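Local atomic coordinates of superoxide dismutase (Clostridium difficile, PDB entry 3TJT), a protein that probably protects cells by converting superoxide radicals into hydrogen peroxide and oxygen at a protein-bound iron(III) ion, as a member of the iron/manganese superoxide dismutase family. Residues 26-29 and 30-34; 86-89 and 90-94; 33-36 and 37-41; 71-74 and 75-79; 179-182 and 183-186. All blocks are in the same frame, centred on the assembly; numbering follows the deposited sequence.

Overall arrangement
Interactions 1 and 3 follow one another on helix 24-46, share K33 and H34, and have centres about 10 Å apart. Interactions 4 and 2 sit at the start and the end of the other long helix of the alpha-hairpin domain, 72-90, the second running on into the following loop. Their centres are about 23 Å apart. Interaction 1 supplies the iron ligand H30, and interaction 2 packs on it, with H30 CE1 3.7 Å from F88 CE2. Interactions 3 and 4 meet where Y38 packs on N78. Interaction 5, in the C-terminal domain, reaches interaction 2 through Y184 OH, 3.7 Å from F88 CZ. Interactions 1, 3, 4 and 5 all reach the second subunit; N179 packs on L29 of the other copy.

Interaction 1 of 5, residues 26-29 and 30-34; sequences TMKL and HHDKH. With FE (Fe (III) ion), chain B.
T26 O takes the backbone N-H of H30 at 2.7 Å, the donor lying nearly on the line of the carbonyl (C=O...N 161°). M27 O takes H31 N in the next bond of the helix, while the M27 side chain turns to L11, L18 and I22. K28 O bonds to D32 N, and the two side chains run side by side in the same direction. Their charged ends, K28 NZ and D32 OD2, stay 4.8 Å apart; a water bridges them, 2.9 Å from K28 NZ and 2.6 Å from D32 OD2. The other carboxylate oxygen, D32 OD1, accepts H31 ND1 at 2.7 Å and also Y15 OH, and H31 NE2 goes to K9 O, which fixes the imidazole at both nitrogens. This is the ligand-bearing part of helix 24-46: with CG anti to its backbone N (chi1 -156°), H30 directs NE2 to the iron(III) ion at 2.2 Å, where H85, D167, H171 and a water complete the site. L29 O is gripped twice, by K33 N and by H34 N at 3.1 Å, as expected of the wider pi-type turn at 30-34. L29 CD2 lies against K33 CG.

Interaction 2 of 5, residues 86-89 and 90-94; sequences KFFF and DIMTP
K86 O is gripped from two directions: D90 N bonds to it at 3.1 Å, and a water donates to it at 2.8 Å while also making a weak bond to D90 OD1. This is the C-terminal end of helix 72-90, where I91 is the first residue to leave helical backbone angles. The hydrogen bonding changes accordingly. I91 N makes a weak bond to F87 O and another to F88 O, for which the donor stands 71° out of the carbonyl plane; M92 N makes a weak bond to F89 O. The K86 and D90 side chains run alongside each other, but D90 OD2 has its salt bridge with K9. M92, beyond the helix end, folds back on two phenylalanines of its last turn. The M92 chain, bent at its last torsion (chi3 -73°), brings its methyl over one face of the F88 ring in a CH-pi contact, CE being 3.8 Å from the centroid. The sulfur completes a Met-aromatic contact from an oblique position, with SD 4.2 Å from that centroid. F88 in turn packs on L166 and D167 of strand 161-167 and on the iron ligand H30. The same M92 methyl meets F89 at the ring edge, where CE lies near the ring plane and 4.0 Å from CD1.

Interaction 3 of 5, residues 33-36 and 37-41; sequences KHYQ and AYVDK
Q36 and D40 make the polar side-chain contact, one helical turn apart on the same side of the helix. Q36 NE2 donates to D40 OD1 at 2.9 Å. The acceptor lies in the plane of the Q36 amide, whereas the donor comes to the syn side of OD1 from 33° out of the carboxylate plane; the two flat groups are inclined to each other by 41°. Q36 reaches this position by running CG anti to its backbone N and then bending at chi2 (76°), which folds the amide toward the carboxylate. Beyond the wider pi-type turn at 33-35, A37 N, Y38 N, V39 N and D40 N make i to i+4 bonds to K33 O, H34 O, Y35 O and Q36 O, the last at 2.9 Å, so Q36 and D40 are tied through both main chain and side chain.

Apolar contact is carried by Y35 and V39, whose side chains approach at a slant, V39 CG2 lying 3.7 Å from Y35 CE1. Y38 CD2 comes 3.2 Å from H34 O, the carbonyl that also takes Y38 N, with the oxygen oblique to the ring.

The polar ends of the rings look outward from this helix: Y35 OH bonds to the backbone N of K9, Y38 OH to Q152, and H34 NE2 to Y174 of the second subunit. H34 also stacks on the iron ligand H171, and Y38 meets the ring of H85, another ligand. Helix 24-46 thus presents a second shell of aromatic residues to the iron centre at the subunit interface, as iron/manganese superoxide dismutases do.

Interaction 4 of 5, residues 71-74 and 75-79; sequences IATT and VRNNA
The backbone of I71-T74 passes into V75-A79 through four successive i to i+4 hydrogen bonds, V75 N to I71 O (2.9 Å), R76 N to A72 O, N77 N to T73 O and N78 N to T74 O. Their N-H...O angles run from 152° to 163° through these first turns of helix 72-90. On the buried side, I71 and V75 run alongside each other, with I71 CD1 4.0 Å from V75 CG2. V75 places CG2 anti to its carbonyl carbon, and that methyl lies 3.3 Å from I71 O. T73 and N77 run side by side, T73 CG2 lying 3.8 Å from N77 ND2. The fully extended R76 chain carries its guanidinium to a water that it shares with T73: the water is 3.1 Å from R76 NH1, in the guanidinium plane, and 3.0 Å from T73 OG1. R76 NE makes a salt bridge with D153. Beyond the helix itself, I71, T74 and N78 pack on helix 24-46, the partner in the alpha-hairpin, through L46, A45, Y38 and K41. V75 touches L60 and A79 touches L61 of helix 57-62, and N77 touches F129 of the second subunit.

Interaction 5 of 5, residues 179-182 and 183-186; sequences NRRN and EYID
R180 O, at the N-cap position before helix 181-188, accepts E183 N at 3.0 Å and, weakly, Y184 N, after which I185 N to R181 O and D186 N to N182 O carry on the helical pattern. R180 NE donates to E183 OE1 at 2.9 Å, the charged hydrogen bond of a salt bridge. The oxygen meets the guanidinium edge in its plane, while NE comes to OE1 from 45° above the carboxylate plane, and the two flat groups are inclined by 57°. R180 turns at chi3 (-57°), which points NE back at E183. A water closes a small ring, 2.9 Å from R180 NH2 and 3.0 Å from E183 OE1. R180 is also the centre of an inverse gamma turn, so the chain turns sharply there before the helix begins in the C-terminal domain. R181 CG and CD each lie 3.8 Å from I185 CD1, the two side chains passing at a slant, while the R181 guanidinium bonds to V128, A125 and Y173. R181 O lies at the edge of the Y184 ring, near its plane, and 3.3 Å from Y184 CB. Y184 OH bonds to the carbonyl of the iron ligand D167, and I185 packs on L166 of strand 161-167.

Interaction 1 of 5, residues 26-29 and 30-34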
# COMPACT_ATOMS: atom_id res chain seq x y z
N THR A 26 6.54 16.45 2.33
CA THR A 26 6.13 15.13 2.80
C THR A 26 5.93 15.10 4.32
O THR A 26 4.97 14.51 4.82
CB THR A 26 7.14 14.06 2.36
OG1 THR A 26 7.05 13.91 0.95
CG2 THR A 26 6.85 12.72 3.04
N MET A 27 6.82 15.76 5.06
CA MET A 27 6.61 15.83 6.51
C MET A 27 5.28 16.48 6.86
O MET A 27 4.57 16.02 7.75
CB MET A 27 7.77 16.57 7.21
CG MET A 27 9.13 15.89 7.06
SD MET A 27 9.23 14.19 7.73
CE MET A 27 8.67 14.44 9.41
N LYS A 28 4.93 17.55 6.15
CA LYS A 28 3.65 18.23 6.36
C LYS A 28 2.46 17.31 6.06
O LYS A 28 1.54 17.20 6.87
CB LYS A 28 3.56 19.49 5.50
CG LYS A 28 4.46 20.63 5.96
CD LYS A 28 3.68 21.69 6.73
CE LYS A 28 4.61 22.81 7.23
NZ LYS A 28 3.93 23.74 8.18
N LEU A 29 2.48 16.65 4.91
CA LEU A 29 1.38 15.77 4.54
C LEU A 29 1.32 14.58 5.49
O LEU A 29 0.26 14.21 5.98
CB LEU A 29 1.56 15.26 3.11
CG LEU A 29 1.33 16.27 1.99
CD1 LEU A 29 1.98 15.80 0.71
CD2 LEU A 29 -0.15 16.53 1.78
N HIS A 30 2.48 13.98 5.73
CA HIS A 30 2.54 12.75 6.51
C HIS A 30 2.01 12.99 7.92
O HIS A 30 1.21 12.21 8.45
CB HIS A 30 3.99 12.26 6.55
CG HIS A 30 4.13 10.78 6.79
ND1 HIS A 30 5.35 10.17 6.90
CD2 HIS A 30 3.20 9.81 6.92
CE1 HIS A 30 5.18 8.87 7.09
NE2 HIS A 30 3.88 8.63 7.12
N HIS A 31 2.43 14.09 8.54
CA HIS A 31 2.00 14.40 9.90
C HIS A 31 0.61 15.05 9.96
O HIS A 31 -0.26 14.61 10.70
CB HIS A 31 3.03 15.30 10.60
CG HIS A 31 2.67 15.67 12.00
ND1 HIS A 31 1.75 16.66 12.31
CD2 HIS A 31 3.10 15.18 13.19
CE1 HIS A 31 1.63 16.75 13.62
NE2 HIS A 31 2.44 15.87 14.18
N ASP A 32 0.41 16.10 9.17
CA ASP A 32 -0.80 16.91 9.29
C ASP A 32 -2.03 16.31 8.61
O ASP A 32 -3.15 16.63 8.98
CB ASP A 32 -0.58 18.33 8.74
CG ASP A 32 0.51 19.09 9.48
OD1 ASP A 32 1.04 18.58 10.49
OD2 ASP A 32 0.84 20.20 9.04
N LYS A 33 -1.82 15.46 7.61
CA LYS A 33 -2.94 14.80 6.93
C LYS A 33 -3.09 13.32 7.30
O LYS A 33 -4.13 12.91 7.80
CB LYS A 33 -2.83 14.95 5.41
CG LYS A 33 -2.71 16.38 4.93
CD LYS A 33 -3.94 17.20 5.27
CE LYS A 33 -3.76 18.61 4.73
NZ LYS A 33 -4.84 19.52 5.19
N HIS A 34 -2.06 12.52 7.03
CA HIS A 34 -2.18 11.07 7.23
C HIS A 34 -2.29 10.69 8.71
O HIS A 34 -3.22 10.02 9.12
CB HIS A 34 -1.01 10.31 6.59
CG HIS A 34 -0.96 10.41 5.10
ND1 HIS A 34 -1.68 9.58 4.28
CD2 HIS A 34 -0.27 11.24 4.28
CE1 HIS A 34 -1.44 9.89 3.01
NE2 HIS A 34 -0.59 10.89 2.99
FE FE B . 2.78 6.78 6.92
O HOH W 1 2.01 22.41 9.90
O HOH W 2 2.03 4.68 6.90

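Interaction 2 of 5, residues 86-89 and 90-94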
# COMPACT_ATOMS: atom_id res chain seq x y z
N LYS A 86 3.10 8.15 15.50
CA LYS A 86 3.70 8.80 16.67
C LYS A 86 5.10 8.23 16.89
O LYS A 86 6.07 8.98 17.07
CB LYS A 86 2.84 8.60 17.93
CG LYS A 86 3.40 9.37 19.13
CD LYS A 86 2.82 8.89 20.46
CE LYS A 86 1.32 9.03 20.50
NZ LYS A 86 0.76 8.63 21.83
N PHE A 87 5.20 6.90 16.84
CA PHE A 87 6.47 6.21 17.01
C PHE A 87 7.49 6.62 15.94
O PHE A 87 8.65 6.91 16.25
CB PHE A 87 6.25 4.68 16.95
CG PHE A 87 7.50 3.88 17.12
CD1 PHE A 87 7.88 3.41 18.37
CD2 PHE A 87 8.32 3.61 16.04
CE1 PHE A 87 9.03 2.68 18.53
CE2 PHE A 87 9.49 2.89 16.20
CZ PHE A 87 9.85 2.42 17.44
N PHE A 88 7.04 6.65 14.69
CA PHE A 88 7.91 6.97 13.56
C PHE A 88 8.50 8.38 13.65
O PHE A 88 9.71 8.57 13.46
CB PHE A 88 7.13 6.79 12.26
CG PHE A 88 7.94 6.99 11.02
CD1 PHE A 88 9.08 6.22 10.78
CD2 PHE A 88 7.55 7.92 10.06
CE1 PHE A 88 9.83 6.39 9.62
CE2 PHE A 88 8.30 8.10 8.90
CZ PHE A 88 9.44 7.33 8.67
N PHE A 89 7.66 9.38 13.92
CA PHE A 89 8.19 10.74 14.01
C PHE A 89 9.13 10.87 15.21
O PHE A 89 10.12 11.59 15.14
CB PHE A 89 7.07 11.77 14.01
CG PHE A 89 6.23 11.74 12.75
CD1 PHE A 89 6.84 11.73 11.50
CD2 PHE A 89 4.85 11.70 12.81
CE1 PHE A 89 6.08 11.69 10.33
CE2 PHE A 89 4.08 11.66 11.65
CZ PHE A 89 4.70 11.65 10.41
N ASP A 90 8.85 10.12 16.28
CA ASP A 90 9.74 10.13 17.46
C ASP A 90 11.10 9.46 17.21
O ASP A 90 12.09 9.77 17.88
CB ASP A 90 9.06 9.47 18.67
CG ASP A 90 8.12 10.40 19.40
OD1 ASP A 90 8.13 11.62 19.11
OD2 ASP A 90 7.37 9.92 20.27
N ILE A 91 11.15 8.54 16.24
CA ILE A 91 12.36 7.75 16.03
C ILE A 91 13.30 8.40 15.00
O ILE A 91 14.32 7.83 14.62
CB ILE A 91 12.03 6.28 15.66
CG1 ILE A 91 13.17 5.34 16.09
CG2 ILE A 91 11.75 6.13 14.16
CD1 ILE A 91 13.48 5.43 17.58
N MET A 92 12.93 9.60 14.55
CA MET A 92 13.79 10.37 13.67
C MET A 92 14.23 11.65 14.36
O MET A 92 13.56 12.14 15.27
CB MET A 92 13.08 10.69 12.35
CG MET A 92 12.67 9.42 11.57
SD MET A 92 12.01 9.82 9.94
CE MET A 92 10.42 10.50 10.35
N THR A 93 15.35 12.21 13.91
CA THR A 93 15.85 13.46 14.50
C THR A 93 16.85 14.14 13.56
O THR A 93 17.58 13.47 12.83
CB THR A 93 16.56 13.19 15.85
OG1 THR A 93 17.04 14.43 16.41
CG2 THR A 93 17.73 12.24 15.66
N PRO A 94 16.89 15.48 13.59
CA PRO A 94 17.94 16.21 12.86
C PRO A 94 19.29 16.17 13.58
O PRO A 94 20.31 16.52 12.98
CB PRO A 94 17.40 17.65 12.84
CG PRO A 94 16.56 17.74 14.06
CD PRO A 94 15.91 16.39 14.22
O HOH W 3 5.87 11.74 17.41

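Interaction 3 of 5, residues 33-36 and 37-41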
# COMPACT_ATOMS: atom_id res chain seq x y z
N LYS A 33 -1.82 15.46 7.61
CA LYS A 33 -2.94 14.80 6.93
C LYS A 33 -3.09 13.32 7.30
O LYS A 33 -4.13 12.91 7.80
CB LYS A 33 -2.83 14.95 5.41
CG LYS A 33 -2.71 16.38 4.93
CD LYS A 33 -3.94 17.20 5.27
CE LYS A 33 -3.76 18.61 4.73
NZ LYS A 33 -4.84 19.52 5.19
N HIS A 34 -2.06 12.52 7.03
CA HIS A 34 -2.18 11.07 7.23
C HIS A 34 -2.29 10.69 8.71
O HIS A 34 -3.22 10.02 9.12
CB HIS A 34 -1.01 10.31 6.59
CG HIS A 34 -0.96 10.41 5.10
ND1 HIS A 34 -1.68 9.58 4.28
CD2 HIS A 34 -0.27 11.24 4.28
CE1 HIS A 34 -1.44 9.89 3.01
NE2 HIS A 34 -0.59 10.89 2.99
N TYR A 35 -1.33 11.13 9.52
CA TYR A 35 -1.35 10.82 10.95
C TYR A 35 -2.64 11.38 11.57
O TYR A 35 -3.37 10.67 12.28
CB TYR A 35 -0.06 11.36 11.58
CG TYR A 35 0.08 11.26 13.09
CD1 TYR A 35 -0.62 10.30 13.84
CD2 TYR A 35 0.94 12.11 13.76
CE1 TYR A 35 -0.47 10.23 15.23
CE2 TYR A 35 1.09 12.05 15.14
CZ TYR A 35 0.40 11.12 15.87
OH TYR A 35 0.59 11.09 17.24
N GLN A 36 -2.95 12.63 11.27
CA GLN A 36 -4.19 13.24 11.73
C GLN A 36 -5.45 12.42 11.41
O GLN A 36 -6.34 12.30 12.24
CB GLN A 36 -4.34 14.65 11.15
CG GLN A 36 -5.57 15.39 11.66
CD GLN A 36 -5.39 15.91 13.08
OE1 GLN A 36 -4.43 16.61 13.37
NE2 GLN A 36 -6.32 15.55 13.96
N ALA A 37 -5.53 11.88 10.19
CA ALA A 37 -6.69 11.08 9.79
C ALA A 37 -6.84 9.81 10.62
O ALA A 37 -7.96 9.45 10.98
CB ALA A 37 -6.61 10.73 8.29
N TYR A 38 -5.74 9.13 10.91
CA TYR A 38 -5.82 7.94 11.76
C TYR A 38 -6.40 8.28 13.13
O TYR A 38 -7.25 7.58 13.66
CB TYR A 38 -4.47 7.25 11.92
CG TYR A 38 -3.97 6.64 10.63
CD1 TYR A 38 -4.72 5.70 9.94
CD2 TYR A 38 -2.75 7.03 10.09
CE1 TYR A 38 -4.26 5.15 8.75
CE2 TYR A 38 -2.29 6.50 8.91
CZ TYR A 38 -3.05 5.56 8.24
OH TYR A 38 -2.57 5.03 7.06
N VAL A 39 -5.92 9.38 13.71
CA VAL A 39 -6.40 9.79 15.02
C VAL A 39 -7.88 10.19 14.97
O VAL A 39 -8.66 9.82 15.84
CB VAL A 39 -5.54 10.94 15.59
CG1 VAL A 39 -6.18 11.51 16.86
CG2 VAL A 39 -4.12 10.45 15.86
N ASP A 40 -8.27 10.94 13.94
CA ASP A 40 -9.66 11.36 13.83
C ASP A 40 -10.60 10.16 13.66
O ASP A 40 -11.67 10.11 14.27
CB ASP A 40 -9.86 12.32 12.64
CG ASP A 40 -9.19 13.68 12.85
OD1 ASP A 40 -8.78 13.99 13.99
OD2 ASP A 40 -9.09 14.44 11.86
N LYS A 41 -10.20 9.20 12.84
CA LYS A 41 -11.05 8.04 12.57
C LYS A 41 -11.15 7.15 13.81
O LYS A 41 -12.22 6.60 14.11
CB LYS A 41 -10.56 7.25 11.36
CG LYS A 41 -10.75 7.99 10.04
CD LYS A 41 -10.05 7.26 8.90
CE LYS A 41 -10.24 7.98 7.57
NZ LYS A 41 -11.69 8.00 7.21

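Interaction 4 of 5, residues 71-74 and 75-79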
# COMPACT_ATOMS: atom_id res chain seq x y z
N ILE A 71 -16.06 -2.84 16.05
CA ILE A 71 -14.99 -1.86 15.87
C ILE A 71 -13.59 -2.46 15.79
O ILE A 71 -12.61 -1.73 15.64
CB ILE A 71 -14.98 -0.81 17.00
CG1 ILE A 71 -14.73 -1.49 18.36
CG2 ILE A 71 -16.27 -0.01 16.99
CD1 ILE A 71 -14.41 -0.51 19.51
N ALA A 72 -13.48 -3.78 15.87
CA ALA A 72 -12.17 -4.42 15.95
C ALA A 72 -11.26 -4.03 14.77
O ALA A 72 -10.09 -3.69 14.96
CB ALA A 72 -12.30 -5.93 16.04
N THR A 73 -11.80 -4.10 13.56
CA THR A 73 -11.00 -3.81 12.38
C THR A 73 -10.65 -2.33 12.29
O THR A 73 -9.50 -1.97 11.99
CB THR A 73 -11.71 -4.28 11.09
OG1 THR A 73 -11.77 -5.71 11.10
CG2 THR A 73 -10.94 -3.83 9.86
N THR A 74 -11.61 -1.46 12.55
CA THR A 74 -11.34 -0.03 12.45
C THR A 74 -10.33 0.39 13.50
O THR A 74 -9.50 1.26 13.25
CB THR A 74 -12.63 0.83 12.54
OG1 THR A 74 -12.29 2.21 12.37
CG2 THR A 74 -13.30 0.65 13.87
N VAL A 75 -10.38 -0.23 14.68
CA VAL A 75 -9.37 0.07 15.69
C VAL A 75 -7.99 -0.46 15.29
O VAL A 75 -6.99 0.22 15.45
CB VAL A 75 -9.77 -0.43 17.09
CG1 VAL A 75 -8.61 -0.24 18.07
CG2 VAL A 75 -11.01 0.33 17.58
N ARG A 76 -7.94 -1.68 14.75
CA ARG A 76 -6.68 -2.23 14.26
C ARG A 76 -6.02 -1.25 13.28
O ARG A 76 -4.85 -0.91 13.40
CB ARG A 76 -6.95 -3.57 13.56
CG ARG A 76 -5.77 -4.16 12.81
CD ARG A 76 -6.24 -5.47 12.15
NE ARG A 76 -5.19 -6.15 11.39
CZ ARG A 76 -5.35 -7.34 10.82
NH1 ARG A 76 -6.52 -7.97 10.93
NH2 ARG A 76 -4.36 -7.90 10.14
N ASN A 77 -6.80 -0.78 12.32
CA ASN A 77 -6.22 0.09 11.30
C ASN A 77 -5.86 1.48 11.81
O ASN A 77 -4.80 2.01 11.47
CB ASN A 77 -7.18 0.21 10.11
CG ASN A 77 -7.32 -1.09 9.35
OD1 ASN A 77 -6.44 -1.96 9.41
ND2 ASN A 77 -8.43 -1.24 8.62
N ASN A 78 -6.73 2.08 12.62
CA ASN A 78 -6.56 3.48 12.98
C ASN A 78 -5.75 3.69 14.26
O ASN A 78 -4.95 4.61 14.33
CB ASN A 78 -7.91 4.19 13.00
CG ASN A 78 -8.54 4.24 11.62
OD1 ASN A 78 -9.54 3.56 11.33
ND2 ASN A 78 -7.94 5.03 10.75
N ALA A 79 -5.95 2.83 15.26
CA ALA A 79 -5.03 2.84 16.40
C ALA A 79 -3.65 2.43 15.91
O ALA A 79 -2.64 2.94 16.38
CB ALA A 79 -5.50 1.90 17.53
O HOH W 4 -9.36 -7.17 12.02

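Interaction 5 of 5, residues 179-182 and 183-186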
# COMPACT_ATOMS: atom_id res chain seq x y z
N ASN A 179 9.45 5.84 -7.29
CA ASN A 179 9.54 4.38 -7.14
C ASN A 179 10.83 3.88 -6.48
O ASN A 179 10.97 2.67 -6.21
CB ASN A 179 9.43 3.71 -8.51
CG ASN A 179 10.56 4.12 -9.43
OD1 ASN A 179 10.67 5.29 -9.80
ND2 ASN A 179 11.41 3.17 -9.78
N ARG A 180 11.78 4.78 -6.27
CA ARG A 180 13.11 4.38 -5.81
C ARG A 180 13.14 4.20 -4.29
O ARG A 180 13.84 4.92 -3.57
CB ARG A 180 14.16 5.40 -6.29
CG ARG A 180 14.12 5.61 -7.82
CD ARG A 180 15.16 6.64 -8.29
NE ARG A 180 15.00 7.93 -7.63
CZ ARG A 180 14.07 8.83 -7.94
NH1 ARG A 180 13.20 8.57 -8.91
NH2 ARG A 180 13.99 9.97 -7.28
N ARG A 181 12.38 3.22 -3.80
CA ARG A 181 12.30 3.00 -2.36
C ARG A 181 13.68 2.72 -1.75
O ARG A 181 13.96 3.11 -0.62
CB ARG A 181 11.31 1.87 -2.02
CG ARG A 181 11.02 1.78 -0.52
CD ARG A 181 10.43 0.41 -0.14
NE ARG A 181 9.08 0.22 -0.67
CZ ARG A 181 8.37 -0.89 -0.52
NH1 ARG A 181 8.88 -1.92 0.17
NH2 ARG A 181 7.16 -0.99 -1.04
N ASN A 182 14.53 2.04 -2.51
CA ASN A 182 15.89 1.76 -2.05
C ASN A 182 16.66 3.01 -1.62
O ASN A 182 17.40 2.97 -0.64
CB ASN A 182 16.69 0.99 -3.11
CG ASN A 182 17.07 1.86 -4.30
OD1 ASN A 182 16.21 2.37 -5.01
ND2 ASN A 182 18.37 2.05 -4.49
N GLU A 183 16.49 4.11 -2.34
CA GLU A 183 17.19 5.35 -2.00
C GLU A 183 16.62 5.98 -0.74
O GLU A 183 17.36 6.55 0.06
CB GLU A 183 17.12 6.35 -3.17
CG GLU A 183 17.88 5.87 -4.40
CD GLU A 183 17.69 6.79 -5.60
OE1 GLU A 183 16.99 7.81 -5.47
OE2 GLU A 183 18.23 6.47 -6.68
N TYR A 184 15.31 5.90 -0.59
CA TYR A 184 14.63 6.37 0.61
C TYR A 184 15.14 5.61 1.83
O TYR A 184 15.47 6.21 2.86
CB TYR A 184 13.13 6.17 0.46
CG TYR A 184 12.29 6.29 1.72
CD1 TYR A 184 12.21 7.48 2.43
CD2 TYR A 184 11.54 5.20 2.16
CE1 TYR A 184 11.40 7.58 3.58
CE2 TYR A 184 10.74 5.29 3.29
CZ TYR A 184 10.68 6.47 4.00
OH TYR A 184 9.87 6.53 5.10
N ILE A 185 15.20 4.29 1.72
CA ILE A 185 15.64 3.46 2.83
C ILE A 185 17.07 3.80 3.24
O ILE A 185 17.36 4.01 4.42
CB ILE A 185 15.53 1.96 2.49
CG1 ILE A 185 14.05 1.59 2.26
CG2 ILE A 185 16.15 1.11 3.59
CD1 ILE A 185 13.85 0.28 1.51
N ASP A 186 17.96 3.87 2.26
CA ASP A 186 19.35 4.18 2.56
C ASP A 186 19.50 5.56 3.21
O ASP A 186 20.22 5.71 4.20
CB ASP A 186 20.20 4.10 1.30
CG ASP A 186 21.69 4.07 1.61
OD1 ASP A 186 22.12 3.21 2.41
OD2 ASP A 186 22.42 4.91 1.06
O HOH W 5 16.20 10.75 -5.60